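Local coordinates for phosphoenolpyruvate-protein phosphotransferase (Acinetobacter sp., PDB 3CI6) that probably transfers the phosphoryl group of phosphoenolpyruvate to a protein histidine in the phosphotransferase system, and is represented by its GAF domain, at residues 112-117 and 135-140. Residues are numbered along the deposited sequence; the frame is centred on the assembly and turned at random.
Sequences EIYNSF and QNKQPQ
S116 and N136 face each other as an antiparallel hydrogen-bonded pair, S116 N donating to N136 O at 3.2 Å and N136 N returning a weak bond to S116 O at 3.4 Å, and F117 and Q135 form the next, non-hydrogen-bonded pair, at the open end of the hairpin of strands 116-124 and 127-136 in the antiparallel sheet of the GAF domain.

Y114 lays the edge of its ring against the backbone, CD1 lying 3.7 Å from N136 C, and the side chain of Q135 crosses it at about a right angle, with V44 of the adjacent strand touching both. Because Q135 stays extended beyond CG (chi2 174°), its amide reaches a water that it holds through NE2; the same water donates to Y114 O and S116 O, bridging the two segments. Beyond the pair the chain of 135-140 turns at K137, whose carbonyl takes N115 N from above its plane, 54° out of it. The side chain of K137 runs out past the tyrosine, K137 CG lying 4.0 Å from Y114 CE1, toward the carboxylate of E112 in a long salt bridge. On the other face of the hairpin N136 turns its OD1 to the backbone N of D43, and S116 CB packs 3.5 Å from Q138 O. Q140 folds back at chi2 (-77°), and its NE2 donates almost straight to P139 O at 2.7 Å.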
# COMPACT_ATOMS: atom_id res chain seq x y z
N GLU B 112 4.63 -29.24 12.39
CA GLU B 112 3.52 -28.45 12.97
C GLU B 112 2.24 -28.47 12.13
O GLU B 112 2.31 -28.51 10.89
CB GLU B 112 3.97 -26.99 13.15
CG GLU B 112 5.28 -26.79 13.93
CD GLU B 112 5.09 -26.32 15.37
OE1 GLU B 112 4.06 -26.67 15.99
OE2 GLU B 112 5.97 -25.61 15.87
N ILE B 113 1.09 -28.45 12.80
CA ILE B 113 -0.22 -28.36 12.14
C ILE B 113 -0.86 -27.01 12.51
O ILE B 113 -0.90 -26.60 13.69
CB ILE B 113 -1.14 -29.55 12.52
CG1 ILE B 113 -2.17 -29.86 11.43
CG2 ILE B 113 -1.87 -29.32 13.84
CD1 ILE B 113 -2.53 -31.34 11.34
N TYR B 114 -1.35 -26.32 11.49
CA TYR B 114 -1.99 -25.03 11.68
C TYR B 114 -3.44 -25.13 11.26
O TYR B 114 -3.74 -25.25 10.08
CB TYR B 114 -1.27 -23.94 10.87
CG TYR B 114 0.19 -23.80 11.27
CD1 TYR B 114 0.54 -23.22 12.45
CD2 TYR B 114 1.21 -24.22 10.41
CE1 TYR B 114 1.86 -23.11 12.84
CE2 TYR B 114 2.55 -24.09 10.78
CZ TYR B 114 2.87 -23.54 12.00
OH TYR B 114 4.18 -23.42 12.40
N ASN B 115 -4.34 -25.00 12.23
CA ASN B 115 -5.76 -25.17 11.98
C ASN B 115 -6.49 -23.89 11.67
O ASN B 115 -7.71 -23.91 11.54
CB ASN B 115 -6.41 -25.87 13.16
CG ASN B 115 -5.97 -27.33 13.25
OD1 ASN B 115 -5.91 -28.03 12.24
ND2 ASN B 115 -5.57 -27.73 14.43
N SER B 116 -5.78 -22.78 11.54
CA SER B 116 -6.36 -21.56 10.98
C SER B 116 -5.48 -21.08 9.83
O SER B 116 -4.26 -21.20 9.87
CB SER B 116 -6.48 -20.47 12.05
OG SER B 116 -5.24 -19.80 12.20
N PHE B 117 -6.12 -20.54 8.79
CA PHE B 117 -5.43 -20.07 7.60
C PHE B 117 -6.11 -18.78 7.15
O PHE B 117 -7.30 -18.76 6.94
CB PHE B 117 -5.56 -21.09 6.47
CG PHE B 117 -4.96 -20.66 5.16
CD1 PHE B 117 -5.71 -19.96 4.24
CD2 PHE B 117 -3.64 -20.93 4.84
CE1 PHE B 117 -5.20 -19.58 3.05
CE2 PHE B 117 -3.09 -20.55 3.62
CZ PHE B 117 -3.86 -19.84 2.74
N GLN B 135 -1.05 -17.96 9.76
CA GLN B 135 -1.48 -19.27 10.27
C GLN B 135 -1.37 -19.31 11.78
O GLN B 135 -0.50 -18.67 12.36
CB GLN B 135 -0.63 -20.40 9.70
CG GLN B 135 -0.89 -20.62 8.22
CD GLN B 135 0.07 -21.64 7.65
OE1 GLN B 135 1.29 -21.41 7.59
NE2 GLN B 135 -0.46 -22.82 7.30
N ASN B 136 -2.23 -20.10 12.40
CA ASN B 136 -2.17 -20.33 13.82
C ASN B 136 -2.44 -21.80 14.09
O ASN B 136 -3.13 -22.48 13.32
CB ASN B 136 -3.19 -19.47 14.54
CG ASN B 136 -2.86 -18.05 14.39
OD1 ASN B 136 -2.08 -17.52 15.19
ND2 ASN B 136 -3.41 -17.41 13.35
N LYS B 137 -1.88 -22.27 15.20
CA LYS B 137 -2.03 -23.68 15.55
C LYS B 137 -3.50 -24.08 15.74
O LYS B 137 -3.98 -25.06 15.16
CB LYS B 137 -1.18 -23.97 16.78
CG LYS B 137 0.29 -23.98 16.46
CD LYS B 137 1.11 -23.91 17.74
CE LYS B 137 2.57 -23.81 17.44
NZ LYS B 137 3.35 -24.00 18.70
N GLN B 138 -4.22 -23.29 16.51
CA GLN B 138 -5.62 -23.55 16.78
C GLN B 138 -6.51 -22.83 15.79
O GLN B 138 -6.09 -21.83 15.22
CB GLN B 138 -5.93 -23.03 18.17
CG GLN B 138 -5.17 -23.79 19.24
CD GLN B 138 -4.87 -22.96 20.48
OE1 GLN B 138 -4.93 -21.72 20.45
NE2 GLN B 138 -4.54 -23.65 21.58
N PRO B 139 -7.75 -23.28 15.64
CA PRO B 139 -8.72 -22.50 14.86
C PRO B 139 -8.84 -21.09 15.49
O PRO B 139 -8.83 -20.95 16.71
CB PRO B 139 -10.02 -23.31 15.00
CG PRO B 139 -9.61 -24.67 15.38
CD PRO B 139 -8.39 -24.48 16.24
N GLN B 140 -8.96 -20.07 14.64
CA GLN B 140 -9.06 -18.66 15.07
C GLN B 140 -10.00 -17.92 14.13
O GLN B 140 -9.85 -18.03 12.91
CB GLN B 140 -7.69 -17.94 15.00
CG GLN B 140 -6.57 -18.53 15.78
CD GLN B 140 -6.68 -18.23 17.23
OE1 GLN B 140 -6.08 -17.27 17.71
NE2 GLN B 140 -7.50 -18.97 17.94
O HOH W 1 -3.07 -23.27 7.93